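DNA helicase assembly protein (Enterobacteria phage T4, PDB 1C1K) loads the replicative helicase onto fork DNA covered by single-stranded DNA-binding protein, and coordinates leading- and lagging-strand synthesis during phage replication. Local coordinates at residues M1-E11 and Y193-V207. Sequence-based numbering, arbitrary orientation.
Sequences MIKLRMPAGGE and YRKILNIDSQKAKNV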
ATOM      1  N   MET A   1      -9.056   1.707  13.556  1.00 11.96           N
ATOM      2  CA  MET A   1      -8.789   0.371  12.953  1.00 10.85           C
ATOM      3  C   MET A   1      -7.486   0.363  12.162  1.00 10.63           C
ATOM      4  O   MET A   1      -6.741  -0.615  12.183  1.00  9.24           O
ATOM      5  CB  MET A   1      -9.944  -0.026  12.028  1.00 11.86           C
ATOM      6  CG  MET A   1      -9.743  -1.353  11.302  1.00 11.94           C
ATOM      7  SD  MET A   1     -11.126  -1.781  10.200  1.00 14.34           S
ATOM      8  CE  MET A   1     -10.887  -0.603   8.871  1.00 12.67           C
ATOM      9  N   ILE A   2      -7.206   1.461  11.472  1.00  8.90           N
ATOM     10  CA  ILE A   2      -6.004   1.525  10.663  1.00  9.27           C
ATOM     11  C   ILE A   2      -5.454   2.939  10.563  1.00  9.71           C
ATOM     12  O   ILE A   2      -6.187   3.891  10.312  1.00 10.46           O
ATOM     13  CB  ILE A   2      -6.286   0.963   9.240  1.00  8.82           C
ATOM     14  CG1 ILE A   2      -5.036   1.072   8.364  1.00  6.80           C
ATOM     15  CG2 ILE A   2      -7.468   1.699   8.612  1.00  7.77           C
ATOM     16  CD1 ILE A   2      -5.145   0.315   7.044  1.00  7.33           C
ATOM     17  N   LYS A   3      -4.149   3.058  10.763  1.00 10.89           N
ATOM     18  CA  LYS A   3      -3.465   4.342  10.700  1.00 12.19           C
ATOM     19  C   LYS A   3      -2.105   4.144  10.056  1.00 12.10           C
ATOM     20  O   LYS A   3      -1.437   3.140  10.293  1.00 11.53           O
ATOM     21  CB  LYS A   3      -3.273   4.911  12.106  1.00 15.14           C
ATOM     22  CG  LYS A   3      -4.136   6.112  12.408  1.00 21.59           C
ATOM     23  CD  LYS A   3      -3.437   7.400  11.999  1.00 25.74           C
ATOM     24  CE  LYS A   3      -3.227   8.317  13.196  1.00 28.17           C
ATOM     25  NZ  LYS A   3      -1.779   8.591  13.441  1.00 30.46           N
ATOM     26  N   LEU A   4      -1.706   5.102   9.231  1.00 12.07           N
ATOM     27  CA  LEU A   4      -0.415   5.042   8.565  1.00 12.43           C
ATOM     28  C   LEU A   4       0.646   5.551   9.528  1.00 13.39           C
ATOM     29  O   LEU A   4       0.464   6.591  10.167  1.00 13.94           O
ATOM     30  CB  LEU A   4      -0.415   5.938   7.325  1.00 13.89           C
ATOM     31  CG  LEU A   4      -0.828   5.357   5.978  1.00 15.82           C
ATOM     32  CD1 LEU A   4       0.083   4.192   5.627  1.00 17.92           C
ATOM     33  CD2 LEU A   4      -2.289   4.927   6.033  1.00 17.33           C
ATOM     34  N   ARG A   5       1.742   4.814   9.650  1.00 11.55           N
ATOM     35  CA  ARG A   5       2.834   5.250  10.503  1.00 12.56           C
ATOM     36  C   ARG A   5       3.470   6.383   9.704  1.00 11.64           C
ATOM     37  O   ARG A   5       3.540   6.320   8.475  1.00 11.05           O
ATOM     38  CB  ARG A   5       3.826   4.108  10.729  1.00 13.63           C
ATOM     39  CG  ARG A   5       3.242   2.964  11.545  1.00 15.58           C
ATOM     40  CD  ARG A   5       4.256   1.866  11.805  1.00 18.32           C
ATOM     41  NE  ARG A   5       3.716   0.863  12.721  1.00 21.88           N
ATOM     42  CZ  ARG A   5       3.096  -0.247  12.331  1.00 24.73           C
ATOM     43  NH1 ARG A   5       2.935  -0.503  11.040  1.00 26.00           N
ATOM     44  NH2 ARG A   5       2.628  -1.101  13.233  1.00 26.09           N
ATOM     45  N   MET A   6       3.909   7.426  10.393  1.00  9.89           N
ATOM     46  CA  MET A   6       4.494   8.574   9.709  1.00  9.98           C
ATOM     47  C   MET A   6       5.777   9.065  10.358  1.00  8.48           C
ATOM     48  O   MET A   6       6.040   8.794  11.529  1.00  9.08           O
ATOM     49  CB  MET A   6       3.486   9.731   9.687  1.00 11.95           C
ATOM     50  CG  MET A   6       2.151   9.394   9.041  1.00 13.52           C
ATOM     51  SD  MET A   6       2.241   9.500   7.246  1.00 19.08           S
ATOM     52  CE  MET A   6       2.503  11.208   7.050  1.00 14.44           C
ATOM     53  N   PRO A   7       6.608   9.781   9.589  1.00  7.49           N
ATOM     54  CA  PRO A   7       7.853  10.292  10.169  1.00  7.60           C
ATOM     55  C   PRO A   7       7.497  11.261  11.299  1.00  6.11           C
ATOM     56  O   PRO A   7       6.446  11.893  11.264  1.00  5.93           O
ATOM     57  CB  PRO A   7       8.538  10.996   8.997  1.00  9.28           C
ATOM     58  CG  PRO A   7       7.446  11.243   8.000  1.00 10.40           C
ATOM     59  CD  PRO A   7       6.466  10.131   8.168  1.00  7.98           C
ATOM     60  N   ALA A   8       8.360  11.367  12.302  1.00  6.22           N
ATOM     61  CA  ALA A   8       8.087  12.270  13.418  1.00  7.13           C
ATOM     62  C   ALA A   8       8.194  13.729  12.966  1.00  7.59           C
ATOM     63  O   ALA A   8       8.908  14.039  12.010  1.00  7.94           O
ATOM     64  CB  ALA A   8       9.055  11.999  14.562  1.00  7.50           C
ATOM     65  N   GLY A   9       7.471  14.612  13.651  1.00  6.62           N
ATOM     66  CA  GLY A   9       7.492  16.029  13.312  1.00  7.47           C
ATOM     67  C   GLY A   9       6.896  16.319  11.946  1.00  5.99           C
ATOM     68  O   GLY A   9       7.464  17.073  11.152  1.00  6.64           O
ATOM     69  N   GLY A  10       5.733  15.730  11.690  1.00  6.51           N
ATOM     70  CA  GLY A  10       5.060  15.884  10.415  1.00  4.87           C
ATOM     71  C   GLY A  10       4.603  17.264   9.999  1.00  5.08           C
ATOM     72  O   GLY A  10       4.327  17.472   8.826  1.00  4.79           O
ATOM     73  N   GLU A  11       4.512  18.207  10.933  1.00  5.69           N
ATOM     74  CA  GLU A  11       4.073  19.558  10.586  1.00  5.73           C
ATOM     75  C   GLU A  11       5.203  20.414  10.024  1.00  5.54           C
ATOM     76  O   GLU A  11       4.966  21.518   9.533  1.00  5.97           O
ATOM     77  CB  GLU A  11       3.486  20.262  11.812  1.00  7.88           C
ATOM     78  CG  GLU A  11       2.207  19.631  12.337  1.00 11.17           C
ATOM     79  CD  GLU A  11       1.116  19.575  11.292  1.00 14.13           C
ATOM     80  OE1 GLU A  11       0.793  20.632  10.706  1.00 15.74           O
ATOM     81  OE2 GLU A  11       0.580  18.472  11.059  1.00 16.38           O
ATOM     82  N   TYR A 193       4.165  -2.031   2.537  1.00  6.02           N
ATOM     83  CA  TYR A 193       3.069  -1.179   2.993  1.00  5.72           C
ATOM     84  C   TYR A 193       2.559  -1.661   4.354  1.00  5.03           C
ATOM     85  O   TYR A 193       2.200  -0.865   5.216  1.00  5.85           O
ATOM     86  CB  TYR A 193       1.943  -1.200   1.958  1.00  5.94           C
ATOM     87  CG  TYR A 193       0.907  -0.087   2.068  1.00  6.77           C
ATOM     88  CD1 TYR A 193       1.162   1.091   2.789  1.00  7.20           C
ATOM     89  CD2 TYR A 193      -0.331  -0.215   1.441  1.00  5.59           C
ATOM     90  CE1 TYR A 193       0.203   2.103   2.879  1.00  6.66           C
ATOM     91  CE2 TYR A 193      -1.293   0.790   1.525  1.00  6.76           C
ATOM     92  CZ  TYR A 193      -1.023   1.941   2.242  1.00  6.56           C
ATOM     93  OH  TYR A 193      -1.992   2.918   2.327  1.00  7.02           O
ATOM     94  N   ARG A 194       2.545  -2.973   4.549  1.00  4.64           N
ATOM     95  CA  ARG A 194       2.089  -3.532   5.814  1.00  5.62           C
ATOM     96  C   ARG A 194       2.954  -3.033   6.979  1.00  5.99           C
ATOM     97  O   ARG A 194       2.465  -2.850   8.090  1.00  7.10           O
ATOM     98  CB  ARG A 194       2.105  -5.070   5.740  1.00  5.67           C
ATOM     99  CG  ARG A 194       1.660  -5.784   7.017  1.00  7.33           C
ATOM    100  CD  ARG A 194       1.490  -7.295   6.793  1.00  7.37           C
ATOM    101  NE  ARG A 194       2.760  -7.965   6.513  1.00  7.73           N
ATOM    102  CZ  ARG A 194       2.908  -9.283   6.377  1.00  7.92           C
ATOM    103  NH1 ARG A 194       1.863 -10.099   6.492  1.00  7.47           N
ATOM    104  NH2 ARG A 194       4.109  -9.790   6.126  1.00  8.59           N
ATOM    105  N   LYS A 195       4.239  -2.805   6.719  1.00  7.38           N
ATOM    106  CA  LYS A 195       5.152  -2.325   7.757  1.00  7.90           C
ATOM    107  C   LYS A 195       4.806  -0.920   8.250  1.00  8.79           C
ATOM    108  O   LYS A 195       4.990  -0.604   9.427  1.00  7.16           O
ATOM    109  CB  LYS A 195       6.593  -2.336   7.240  1.00  9.25           C
ATOM    110  CG  LYS A 195       7.195  -3.732   7.151  1.00 12.10           C
ATOM    111  CD  LYS A 195       8.663  -3.692   6.774  1.00 15.31           C
ATOM    112  CE  LYS A 195       9.253  -5.099   6.775  1.00 17.94           C
ATOM    113  NZ  LYS A 195      10.509  -5.178   7.574  1.00 22.41           N
ATOM    114  N   ILE A 196       4.310  -0.071   7.355  1.00 10.32           N
ATOM    115  CA  ILE A 196       3.971   1.286   7.764  1.00 11.75           C
ATOM    116  C   ILE A 196       2.510   1.444   8.190  1.00 12.61           C
ATOM    117  O   ILE A 196       2.109   2.503   8.663  1.00 14.14           O
ATOM    118  CB  ILE A 196       4.300   2.312   6.653  1.00 14.48           C
ATOM    119  CG1 ILE A 196       3.688   1.885   5.328  1.00 15.34           C
ATOM    120  CG2 ILE A 196       5.810   2.442   6.500  1.00 14.70           C
ATOM    121  CD1 ILE A 196       3.854   2.929   4.229  1.00 18.83           C
ATOM    122  N   LEU A 197       1.716   0.391   8.033  1.00 11.57           N
ATOM    123  CA  LEU A 197       0.315   0.456   8.431  1.00 10.81           C
ATOM    124  C   LEU A 197       0.145  -0.088   9.840  1.00 11.92           C
ATOM    125  O   LEU A 197       0.601  -1.186  10.145  1.00 13.17           O
ATOM    126  CB  LEU A 197      -0.563  -0.348   7.467  1.00 10.76           C
ATOM    127  CG  LEU A 197      -0.899   0.278   6.113  1.00  7.90           C
ATOM    128  CD1 LEU A 197      -1.636  -0.744   5.260  1.00  8.69           C
ATOM    129  CD2 LEU A 197      -1.748   1.528   6.309  1.00  8.48           C
ATOM    130  N   ASN A 198      -0.508   0.693  10.694  1.00 11.84           N
ATOM    131  CA  ASN A 198      -0.770   0.303  12.072  1.00 12.13           C
ATOM    132  C   ASN A 198      -2.208  -0.196  12.074  1.00 11.12           C
ATOM    133  O   ASN A 198      -3.153   0.593  12.042  1.00  8.48           O
ATOM    134  CB  ASN A 198      -0.628   1.511  12.997  1.00 15.11           C
ATOM    135  CG  ASN A 198      -0.651   1.135  14.458  1.00 17.79           C
ATOM    136  OD1 ASN A 198      -0.302   1.939  15.321  1.00 21.19           O
ATOM    137  ND2 ASN A 198      -1.060  -0.093  14.749  1.00 20.05           N
ATOM    138  N   ILE A 199      -2.368  -1.513  12.106  1.00 11.47           N
ATOM    139  CA  ILE A 199      -3.695  -2.108  12.053  1.00 11.64           C
ATOM    140  C   ILE A 199      -4.090  -2.885  13.295  1.00 12.60           C
ATOM    141  O   ILE A 199      -3.311  -3.676  13.822  1.00 13.33           O
ATOM    142  CB  ILE A 199      -3.801  -3.064  10.836  1.00 12.18           C
ATOM    143  CG1 ILE A 199      -3.707  -2.260   9.534  1.00 10.23           C
ATOM    144  CG2 ILE A 199      -5.097  -3.880  10.907  1.00 11.10           C
ATOM    145  CD1 ILE A 199      -3.391  -3.108   8.317  1.00  9.66           C
ATOM    146  N   ASP A 200      -5.313  -2.644  13.756  1.00 12.63           N
ATOM    147  CA  ASP A 200      -5.859  -3.356  14.899  1.00 14.13           C
ATOM    148  C   ASP A 200      -6.596  -4.547  14.291  1.00 12.90           C
ATOM    149  O   ASP A 200      -7.728  -4.416  13.815  1.00 12.52           O
ATOM    150  CB  ASP A 200      -6.845  -2.476  15.667  1.00 16.22           C
ATOM    151  CG  ASP A 200      -7.365  -3.147  16.924  1.00 20.06           C
ATOM    152  OD1 ASP A 200      -7.432  -4.394  16.949  1.00 20.67           O
ATOM    153  OD2 ASP A 200      -7.708  -2.432  17.890  1.00 24.39           O
ATOM    154  N   SER A 201      -5.933  -5.699  14.300  1.00 12.73           N
ATOM    155  CA  SER A 201      -6.471  -6.936  13.744  1.00 12.20           C
ATOM    156  C   SER A 201      -7.865  -7.301  14.222  1.00 11.00           C
ATOM    157  O   SER A 201      -8.716  -7.683  13.422  1.00 10.25           O
ATOM    158  CB  SER A 201      -5.526  -8.096  14.057  1.00 14.78           C
ATOM    159  OG  SER A 201      -4.841  -8.496  12.888  1.00 21.76           O
ATOM    160  N   GLN A 202      -8.091  -7.203  15.527  1.00 10.40           N
ATOM    161  CA  GLN A 202      -9.385  -7.538  16.102  1.00 10.37           C
ATOM    162  C   GLN A 202     -10.504  -6.674  15.536  1.00  9.65           C
ATOM    163  O   GLN A 202     -11.572  -7.173  15.199  1.00  9.08           O
ATOM    164  CB  GLN A 202      -9.337  -7.398  17.628  1.00 11.40           C
ATOM    165  CG  GLN A 202     -10.556  -7.954  18.345  1.00 14.32           C
ATOM    166  CD  GLN A 202     -10.864  -9.393  17.964  1.00 16.66           C
ATOM    167  OE1 GLN A 202     -12.024  -9.758  17.774  1.00 19.45           O
ATOM    168  NE2 GLN A 202      -9.826 -10.217  17.857  1.00 16.13           N
ATOM    169  N   LYS A 203     -10.256  -5.373  15.434  1.00 10.23           N
ATOM    170  CA  LYS A 203     -11.251  -4.455  14.904  1.00  9.90           C
ATOM    171  C   LYS A 203     -11.539  -4.756  13.438  1.00  7.86           C
ATOM    172  O   LYS A 203     -12.687  -4.725  13.014  1.00  9.60           O
ATOM    173  CB  LYS A 203     -10.772  -3.009  15.069  1.00 11.81           C
ATOM    174  CG  LYS A 203     -10.764  -2.527  16.525  1.00 13.23           C
ATOM    175  CD  LYS A 203     -10.334  -1.071  16.623  1.00 13.80           C
ATOM    176  CE  LYS A 203     -10.364  -0.588  18.066  1.00 15.74           C
ATOM    177  NZ  LYS A 203      -9.676   0.728  18.234  1.00 15.68           N
ATOM    178  N   ALA A 204     -10.496  -5.048  12.665  1.00  8.39           N
ATOM    179  CA  ALA A 204     -10.669  -5.370  11.248  1.00  7.18           C
ATOM    180  C   ALA A 204     -11.488  -6.657  11.136  1.00  7.11           C
ATOM    181  O   ALA A 204     -12.375  -6.773  10.286  1.00  7.27           O
ATOM    182  CB  ALA A 204      -9.308  -5.546  10.583  1.00  6.51           C
ATOM    183  N   LYS A 205     -11.193  -7.620  12.006  1.00  6.68           N
ATOM    184  CA  LYS A 205     -11.914  -8.892  12.027  1.00  6.75           C
ATOM    185  C   LYS A 205     -13.397  -8.673  12.339  1.00  7.37           C
ATOM    186  O   LYS A 205     -14.264  -9.249  11.681  1.00  6.84           O
ATOM    187  CB  LYS A 205     -11.313  -9.823  13.082  1.00  7.91           C
ATOM    188  CG  LYS A 205     -11.859 -11.242  13.038  1.00  9.96           C
ATOM    189  CD  LYS A 205     -11.146 -12.115  14.056  1.00 14.95           C
ATOM    190  CE  LYS A 205     -11.515 -13.582  13.895  1.00 17.92           C
ATOM    191  NZ  LYS A 205     -12.926 -13.840  14.295  1.00 21.26           N
ATOM    192  N   ASN A 206     -13.678  -7.847  13.348  1.00  7.90           N
ATOM    193  CA  ASN A 206     -15.051  -7.542  13.749  1.00  8.44           C
ATOM    194  C   ASN A 206     -15.830  -6.958  12.575  1.00  8.65           C
ATOM    195  O   ASN A 206     -16.962  -7.361  12.304  1.00  9.05           O
ATOM    196  CB  ASN A 206     -15.071  -6.536  14.905  1.00 10.53           C
ATOM    197  CG  ASN A 206     -14.569  -7.128  16.217  1.00 13.50           C
ATOM    198  OD1 ASN A 206     -14.394  -8.338  16.344  1.00 15.32           O
ATOM    199  ND2 ASN A 206     -14.338  -6.267  17.198  1.00 14.65           N
ATOM    200  N   VAL A 207     -15.220  -6.003  11.877  1.00  8.77           N
ATOM    201  CA  VAL A 207     -15.867  -5.375  10.728  1.00  7.62           C
ATOM    202  C   VAL A 207     -16.152  -6.427   9.657  1.00  7.54           C
ATOM    203  O   VAL A 207     -17.235  -6.453   9.070  1.00  7.38           O
ATOM    204  CB  VAL A 207     -14.982  -4.256  10.134  1.00  7.51           C
ATOM    205  CG1 VAL A 207     -15.609  -3.706   8.861  1.00  9.01           C
ATOM    206  CG2 VAL A 207     -14.806  -3.136  11.158  1.00  9.50           C
TER
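I2-L4 runs antiparallel to L197-I199, the short strand axes 4.6 Å apart at closest approach and 160° between directions. K3 and N198 form the hydrogen-bonded pair, N198 N to K3 O at 2.6 Å and K3 N to N198 O at 3.0 Å. The ladder continues past both ends: D200 N donates to M1 O, and R5 N to I196 O. I2, L4, L197 and I199 share one face. There L4 lies alongside L197: L4 CD1 is pressed to L197 CD2 at 3.3 Å, an unusually tight contact, and the same methyl lies 3.5 Å from Y193 CE1. I2 lies beside I199, and I2 CD1 reaches L197 CD2. Helix 158-168 backs L197, I199 and Y193, whose hydroxyl is hydrogen-bonded to the E159 carboxylate. The extended R5 chain runs along the K195 and I196 carbonyls, CB and CG each 3.1 Å from I196 O; NH1 makes a weak bond to L197 O and sits 2.6 Å from K195 O, while N198 CA lies above one guanidinium face, toward its rim. Two torsions near 180° carry M1 SD out to A204 CA and V207 CG2. This two-stranded antiparallel ribbon, in an otherwise helical protein, ties the N-terminus to the link between helices 181-196 and 201-216.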